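Local coordinates for mucus binding protein (Lactobacillus reuteri, PDB 3I57) that probably binds mucus at the bacterial cell surface and, in this type 2 repeat, shows immunoglobulin-binding activity, at residues A[98-104]-A[175-181]; A[143-149]-A[161-167]. All blocks are in the same frame, centred on the assembly; numbering follows the deposited sequence.

Interaction 1 of 2, residues A[98-104]-A[175-181]; sequences ETVHYKY and PTLTVIY
The parallel pairing of 98-104 with 175-181, running from Glu98 beside Pro175 to Lys103 beside Ile180, is the central strand pair of a beta-grasp domain, formed by an early and a late strand. The strand axes diverge by 27°, and six backbone bonds hold the pair. They begin with Thr99 N to Pro175 O (2.9 Å) and continue through Leu177, His101, Val179, Lys103 and Tyr181, each N-H reaching over to a carbonyl of the other strand.

Glu98 turns CG away from its backbone N (chi1 159°), which lays CG on Pro175 CG at 3.8 Å and brings OE2 within 4.0 Å of Leu177 CD2. Replacing it with an alanine would probably open a gap beside Pro175 and Leu177 by removing both CG and the buried carboxylate.

On the face that carries Val100, Tyr102, Leu177 and Val179, Val100 CG1 meets Val179 CG2 at 3.7 Å. Tyr102 and Val179 lie side by side, with Tyr102 CD1 3.6 Å from Val179 CB and Val179 CG1 at the ring edge. The Tyr181 ring receives Tyr102 CB at its edge, 3.9 Å from Tyr181 CE1.

The other face carries Thr99, His101, Lys103 and their neighbours. One water links Thr99 OG1 to Thr176 OG1. Thr176 CG2 sits 3.4 Å from His101 NE2, while His101 ND1 bonds Asp113. The extended Lys103 chain passes Thr178, its CD 3.6 Å from Thr178 CG2.

Strand 112-127 flanks 98-104 on its other edge, bonding Glu98 and Val100 through Ala116 and Gln114. Strand 156-158 borders 176-183, and the Val179 face packs against Val163 of strand 162-168, with Tyr181 OH bonded to Pro151 O.

Interaction 2 of 2, residues A[143-149]-A[161-167]; sequences QSYKALT and AVVKRSS
Gln143 and Ser167 open an antiparallel pairing between 143-149 and 161-167 that is held chiefly by backbone hydrogen bonds, in two ladders offset by one residue. Strand 162-168 lies between 142-144 and 148-149 in a small antiparallel sheet whose Tyr145, Leu148 and Val163 pack toward strands 93-104 and 176-183. In the first ladder, Gln143 and Ser167 bond in both directions, with Ser167 N to Gln143 O at 2.9 Å. Tyr145 N then reaches Arg165 O. In the second, Leu148 and Val163 exchange two bonds, Val163 N to Leu148 O being 2.8 Å, with the donor tilted 20° from the carbonyl plane. Four residue steps lead from Ser144 to Leu148 but only three from Ser166 to Val163, so 143-149 carries one extra residue in the loop between the ladders.

At that loop one water donates to both Tyr145 O and Arg165 O, so Arg165 O receives a second proton beside that of Tyr145 N.

Among side chains, the polar link is Tyr145 OH with Ser167 OG, 2.7 Å apart, either being able to donate. Tyr145 has CG opposite its carbonyl carbon (chi1 -68°), and its ring then runs alongside 161-167, its edge turned to the backbone, with CD2 3.3 Å from Arg165 O and Ser167 OG in the ring plane.

Apolar contacts are fewer. Ala147 CB meets Val162 CG1 at 3.6 Å and Lys164 CG at 3.7 Å. Within 161-167, the Arg165 guanidinium has Val163 CG1 above one face, while NH1 bonds Lys164 O and NH2 forms a salt bridge with Glu160.

Backbone bonds on both sides of the one-residue shift, with the bridging water, keep the segments paired across it; the Tyr145-Ser167 bond gives the hydroxyls of two buried residues a mutual partner and is likely to restrict the turning of the phenol.

Overall arrangement
Both interactions lie in the Muc B2-like part of this MUB repeat, away from the calcium site formed by Gln2, Asp60, Asp62 and Asn65. Along the chain the order is 98-104, 143-149, 161-167, 175-181, so interaction 1 brackets interaction 2. Their centres are about 12 Å apart. Interaction 1 belongs to the large mixed sheet, interaction 2 to a three-stranded antiparallel sheet packed on one of its faces. They touch directly: Glu98 OE1 lies 3.2 Å from Tyr145 CB, and Pro175 CD 3.6 Å from Tyr145 CE2. The small sheet therefore occupies one side of the parallel pair in this stretch without a helix, joining both contacts in one packed unit.

Interaction 1 of 2, residues A[98-104]-A[175-181]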
loop_
_atom_site.group_PDB
_atom_site.type_symbol
_atom_site.label_atom_id
_atom_site.label_comp_id
_atom_site.label_asym_id
_atom_site.label_seq_id
_atom_site.Cartn_x
_atom_site.Cartn_y
_atom_site.Cartn_z
ATOM N N GLU A 98 -5.955 -22.883 9.889
ATOM C CA GLU A 98 -5.536 -23.810 10.922
ATOM C C GLU A 98 -5.836 -25.221 10.396
ATOM O O GLU A 98 -6.909 -25.447 9.846
ATOM C CB GLU A 98 -6.309 -23.545 12.215
ATOM C CG GLU A 98 -6.299 -24.768 13.136
ATOM C CD GLU A 98 -7.135 -24.553 14.389
ATOM O OE1 GLU A 98 -8.312 -24.168 14.223
ATOM O OE2 GLU A 98 -6.603 -24.798 15.506
ATOM N N THR A 99 -4.887 -26.156 10.544
ATOM C CA THR A 99 -5.084 -27.539 10.083
ATOM C C THR A 99 -4.873 -28.474 11.257
ATOM O O THR A 99 -3.829 -28.408 11.925
ATOM C CB THR A 99 -4.051 -27.924 9.002
ATOM O OG1 THR A 99 -4.199 -27.038 7.902
ATOM C CG2 THR A 99 -4.290 -29.348 8.500
ATOM N N VAL A 100 -5.862 -29.328 11.499
ATOM C CA VAL A 100 -5.767 -30.348 12.531
ATOM C C VAL A 100 -5.793 -31.731 11.906
ATOM O O VAL A 100 -6.739 -32.092 11.188
ATOM C CB VAL A 100 -6.908 -30.246 13.530
ATOM C CG1 VAL A 100 -6.745 -31.338 14.634
ATOM C CG2 VAL A 100 -6.985 -28.819 14.120
ATOM N N HIS A 101 -4.727 -32.474 12.158
ATOM C CA HIS A 101 -4.611 -33.855 11.748
ATOM C C HIS A 101 -5.125 -34.765 12.860
ATOM O O HIS A 101 -5.083 -34.412 14.050
ATOM C CB HIS A 101 -3.136 -34.213 11.472
ATOM C CG HIS A 101 -2.478 -33.371 10.429
ATOM N ND1 HIS A 101 -2.986 -33.222 9.154
ATOM C CD2 HIS A 101 -1.317 -32.672 10.456
ATOM C CE1 HIS A 101 -2.167 -32.463 8.443
ATOM N NE2 HIS A 101 -1.158 -32.099 9.219
ATOM N N TYR A 102 -5.564 -35.966 12.469
ATOM C CA TYR A 102 -6.094 -36.949 13.436
ATOM C C TYR A 102 -5.407 -38.271 13.174
ATOM O O TYR A 102 -5.525 -38.830 12.076
ATOM C CB TYR A 102 -7.622 -37.106 13.342
ATOM C CG TYR A 102 -8.361 -35.812 13.568
ATOM C CD1 TYR A 102 -8.442 -35.235 14.842
ATOM C CD2 TYR A 102 -8.922 -35.129 12.488
ATOM C CE1 TYR A 102 -9.089 -34.020 15.036
ATOM C CE2 TYR A 102 -9.556 -33.925 12.658
ATOM C CZ TYR A 102 -9.655 -33.372 13.921
ATOM O OH TYR A 102 -10.292 -32.150 14.039
ATOM N N LYS A 103 -4.670 -38.745 14.172
ATOM C CA LYS A 103 -3.781 -39.899 14.003
ATOM C C LYS A 103 -3.833 -40.853 15.178
ATOM O O LYS A 103 -4.192 -40.473 16.286
ATOM C CB LYS A 103 -2.331 -39.427 13.825
ATOM C CG LYS A 103 -2.089 -38.536 12.576
ATOM C CD LYS A 103 -0.640 -38.031 12.484
ATOM C CE LYS A 103 -0.386 -37.208 11.210
ATOM N NZ LYS A 103 1.089 -36.960 10.986
ATOM N N TYR A 104 -3.435 -42.105 14.946
ATOM C CA TYR A 104 -3.229 -43.020 16.047
ATOM C C TYR A 104 -1.775 -42.821 16.502
ATOM O O TYR A 104 -1.072 -42.018 15.912
ATOM C CB TYR A 104 -3.544 -44.457 15.594
ATOM C CG TYR A 104 -4.995 -44.676 15.233
ATOM C CD1 TYR A 104 -5.955 -44.789 16.215
ATOM C CD2 TYR A 104 -5.410 -44.786 13.894
ATOM C CE1 TYR A 104 -7.267 -44.989 15.906
ATOM C CE2 TYR A 104 -6.731 -44.991 13.573
ATOM C CZ TYR A 104 -7.658 -45.108 14.589
ATOM O OH TYR A 104 -8.988 -45.298 14.315
ATOM N N PRO A 175 -1.800 -22.401 12.379
ATOM C CA PRO A 175 -1.110 -23.527 13.024
ATOM C C PRO A 175 -1.482 -24.841 12.382
ATOM O O PRO A 175 -2.593 -24.980 11.876
ATOM C CB PRO A 175 -1.680 -23.510 14.447
ATOM C CG PRO A 175 -3.084 -22.980 14.271
ATOM C CD PRO A 175 -2.937 -21.907 13.177
ATOM N N THR A 176 -0.594 -25.827 12.462
ATOM C CA THR A 176 -0.929 -27.174 12.016
ATOM C C THR A 176 -0.567 -28.092 13.168
ATOM O O THR A 176 0.566 -28.013 13.682
ATOM C CB THR A 176 -0.124 -27.565 10.766
ATOM O OG1 THR A 176 -0.545 -26.754 9.652
ATOM C CG2 THR A 176 -0.390 -29.024 10.430
ATOM N N LEU A 177 -1.506 -28.920 13.615
ATOM C CA LEU A 177 -1.281 -29.681 14.835
ATOM C C LEU A 177 -1.947 -31.016 14.712
ATOM O O LEU A 177 -2.736 -31.205 13.820
ATOM C CB LEU A 177 -1.806 -28.917 16.063
ATOM C CG LEU A 177 -3.306 -28.655 16.131
ATOM C CD1 LEU A 177 -4.020 -29.674 17.017
ATOM C CD2 LEU A 177 -3.588 -27.235 16.661
ATOM N N THR A 178 -1.584 -31.953 15.580
ATOM C CA THR A 178 -2.112 -33.301 15.505
ATOM C C THR A 178 -2.774 -33.695 16.814
ATOM O O THR A 178 -2.189 -33.548 17.875
ATOM C CB THR A 178 -0.986 -34.321 15.228
ATOM O OG1 THR A 178 -0.328 -33.985 14.005
ATOM C CG2 THR A 178 -1.593 -35.737 15.095
ATOM N N VAL A 179 -4.000 -34.176 16.702
ATOM C CA VAL A 179 -4.748 -34.816 17.771
ATOM C C VAL A 179 -4.451 -36.331 17.635
ATOM O O VAL A 179 -4.481 -36.859 16.521
ATOM C CB VAL A 179 -6.239 -34.483 17.597
ATOM C CG1 VAL A 179 -7.141 -35.389 18.447
ATOM C CG2 VAL A 179 -6.496 -32.993 17.984
ATOM N N ILE A 180 -4.136 -36.996 18.750
ATOM C CA ILE A 180 -3.737 -38.421 18.765
ATOM C C ILE A 180 -4.831 -39.218 19.470
ATOM O O ILE A 180 -5.331 -38.777 20.514
ATOM C CB ILE A 180 -2.425 -38.624 19.570
ATOM C CG1 ILE A 180 -1.243 -38.011 18.840
ATOM C CG2 ILE A 180 -2.161 -40.122 19.817
ATOM C CD1 ILE A 180 0.033 -38.055 19.605
ATOM N N TYR A 181 -5.217 -40.364 18.900
ATOM C CA TYR A 181 -6.267 -41.202 19.469
ATOM C C TYR A 181 -5.649 -42.397 20.166
ATOM O O TYR A 181 -4.829 -43.121 19.583
ATOM C CB TYR A 181 -7.263 -41.699 18.395
ATOM C CG TYR A 181 -8.246 -40.649 17.976
ATOM C CD1 TYR A 181 -7.895 -39.678 17.035
ATOM C CD2 TYR A 181 -9.496 -40.571 18.567
ATOM C CE1 TYR A 181 -8.777 -38.688 16.677
ATOM C CE2 TYR A 181 -10.391 -39.592 18.209
ATOM C CZ TYR A 181 -10.022 -38.640 17.270
ATOM O OH TYR A 181 -10.923 -37.665 16.938
HETATM O O HOH W 1 -2.437 -24.981 8.579
#

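Interaction 2 of 2, residues A[143-149]-A[161-167]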
loop_
_atom_site.group_PDB
_atom_site.type_symbol
_atom_site.label_atom_id
_atom_site.label_comp_id
_atom_site.label_asym_id
_atom_site.label_seq_id
_atom_site.Cartn_x
_atom_site.Cartn_y
_atom_site.Cartn_z
ATOM N N GLN A 143 -6.574 -13.264 15.844
ATOM C CA GLN A 143 -7.910 -13.758 15.540
ATOM C C GLN A 143 -8.023 -15.216 15.958
ATOM O O GLN A 143 -7.081 -15.995 15.779
ATOM C CB GLN A 143 -8.216 -13.643 14.041
ATOM C CG GLN A 143 -8.343 -12.204 13.506
ATOM C CD GLN A 143 -9.681 -11.563 13.920
ATOM O OE1 GLN A 143 -9.810 -11.003 15.021
ATOM N NE2 GLN A 143 -10.678 -11.658 13.054
ATOM N N SER A 144 -9.188 -15.592 16.488
ATOM C CA SER A 144 -9.391 -16.984 16.938
ATOM C C SER A 144 -10.129 -17.816 15.883
ATOM O O SER A 144 -11.034 -17.325 15.189
ATOM C CB SER A 144 -10.100 -17.011 18.301
ATOM O OG SER A 144 -11.314 -16.296 18.202
ATOM N N TYR A 145 -9.707 -19.071 15.741
ATOM C CA TYR A 145 -10.311 -19.991 14.793
ATOM C C TYR A 145 -11.563 -20.511 15.431
ATOM O O TYR A 145 -11.655 -20.515 16.651
ATOM C CB TYR A 145 -9.347 -21.166 14.500
ATOM C CG TYR A 145 -8.125 -20.683 13.740
ATOM C CD1 TYR A 145 -8.169 -20.537 12.363
ATOM C CD2 TYR A 145 -6.953 -20.333 14.406
ATOM C CE1 TYR A 145 -7.072 -20.079 11.651
ATOM C CE2 TYR A 145 -5.824 -19.878 13.689
ATOM C CZ TYR A 145 -5.912 -19.756 12.312
ATOM O OH TYR A 145 -4.825 -19.300 11.583
ATOM N N LYS A 146 -12.528 -20.901 14.609
ATOM C CA LYS A 146 -13.715 -21.612 15.100
ATOM C C LYS A 146 -13.226 -22.867 15.841
ATOM O O LYS A 146 -12.231 -23.469 15.438
ATOM C CB LYS A 146 -14.571 -22.027 13.908
ATOM C CG LYS A 146 -15.950 -22.541 14.306
ATOM C CD LYS A 146 -16.658 -23.194 13.121
ATOM C CE LYS A 146 -17.974 -23.821 13.585
ATOM N NZ LYS A 146 -18.736 -22.895 14.481
ATOM N N ALA A 147 -13.915 -23.257 16.910
ATOM C CA ALA A 147 -13.588 -24.518 17.588
ATOM C C ALA A 147 -13.782 -25.729 16.694
ATOM O O ALA A 147 -14.804 -25.873 16.014
ATOM C CB ALA A 147 -14.404 -24.673 18.896
ATOM N N LEU A 148 -12.796 -26.619 16.703
ATOM C CA LEU A 148 -12.882 -27.842 15.908
ATOM C C LEU A 148 -13.036 -29.047 16.820
ATOM O O LEU A 148 -12.195 -29.307 17.662
ATOM C CB LEU A 148 -11.629 -27.999 15.049
ATOM C CG LEU A 148 -11.370 -26.836 14.096
ATOM C CD1 LEU A 148 -10.170 -27.115 13.198
ATOM C CD2 LEU A 148 -12.625 -26.537 13.250
ATOM N N THR A 149 -14.147 -29.759 16.667
ATOM C CA THR A 149 -14.420 -30.892 17.531
ATOM C C THR A 149 -13.810 -32.127 16.909
ATOM O O THR A 149 -14.074 -32.453 15.746
ATOM C CB THR A 149 -15.917 -31.120 17.706
ATOM O OG1 THR A 149 -16.516 -29.929 18.241
ATOM C CG2 THR A 149 -16.170 -32.291 18.681
ATOM N N ALA A 161 -10.243 -32.903 22.868
ATOM C CA ALA A 161 -11.590 -33.103 22.401
ATOM C C ALA A 161 -12.075 -31.998 21.474
ATOM O O ALA A 161 -12.747 -32.270 20.488
ATOM C CB ALA A 161 -12.563 -33.301 23.593
ATOM N N VAL A 162 -11.715 -30.758 21.802
ATOM C CA VAL A 162 -12.107 -29.603 21.016
ATOM C C VAL A 162 -10.875 -28.730 20.884
ATOM O O VAL A 162 -10.274 -28.344 21.887
ATOM C CB VAL A 162 -13.270 -28.823 21.684
ATOM C CG1 VAL A 162 -13.507 -27.514 21.000
ATOM C CG2 VAL A 162 -14.555 -29.656 21.612
ATOM N N VAL A 163 -10.471 -28.468 19.643
ATOM C CA VAL A 163 -9.268 -27.673 19.394
ATOM C C VAL A 163 -9.638 -26.216 19.143
ATOM O O VAL A 163 -10.317 -25.907 18.178
ATOM C CB VAL A 163 -8.494 -28.248 18.198
ATOM C CG1 VAL A 163 -7.321 -27.373 17.843
ATOM C CG2 VAL A 163 -8.037 -29.661 18.538
ATOM N N LYS A 164 -9.220 -25.356 20.062
ATOM C CA LYS A 164 -9.411 -23.917 19.976
ATOM C C LYS A 164 -8.051 -23.254 19.961
ATOM O O LYS A 164 -7.261 -23.372 20.909
ATOM C CB LYS A 164 -10.215 -23.419 21.184
ATOM C CG LYS A 164 -11.629 -24.036 21.270
ATOM C CD LYS A 164 -12.381 -23.453 22.467
ATOM C CE LYS A 164 -13.751 -24.095 22.657
ATOM N NZ LYS A 164 -13.820 -24.965 23.871
ATOM N N ARG A 165 -7.741 -22.579 18.866
ATOM C CA ARG A 165 -6.458 -21.861 18.792
ATOM C C ARG A 165 -6.682 -20.509 18.135
ATOM O O ARG A 165 -7.742 -20.264 17.570
ATOM C CB ARG A 165 -5.455 -22.641 17.927
ATOM C CG ARG A 165 -5.121 -24.058 18.420
ATOM C CD ARG A 165 -4.244 -24.029 19.687
ATOM N NE ARG A 165 -3.743 -25.376 19.955
ATOM C CZ ARG A 165 -4.455 -26.318 20.580
ATOM N NH1 ARG A 165 -5.664 -26.039 21.042
ATOM N NH2 ARG A 165 -3.955 -27.536 20.747
ATOM N N SER A 166 -5.656 -19.665 18.178
ATOM C CA SER A 166 -5.702 -18.328 17.595
ATOM C C SER A 166 -4.418 -18.107 16.830
ATOM O O SER A 166 -3.418 -18.804 17.061
ATOM C CB SER A 166 -5.782 -17.278 18.701
ATOM O OG SER A 166 -7.078 -17.361 19.271
ATOM N N SER A 167 -4.438 -17.136 15.921
ATOM C CA SER A 167 -3.197 -16.694 15.276
ATOM C C SER A 167 -2.972 -15.203 15.537
ATOM O O SER A 167 -3.922 -14.416 15.602
ATOM C CB SER A 167 -3.215 -16.919 13.762
ATOM O OG SER A 167 -3.056 -18.291 13.399
HETATM O O HOH W 2 -10.377 -20.735 19.255
HETATM O O HOH W 3 -9.759 -23.813 16.478
#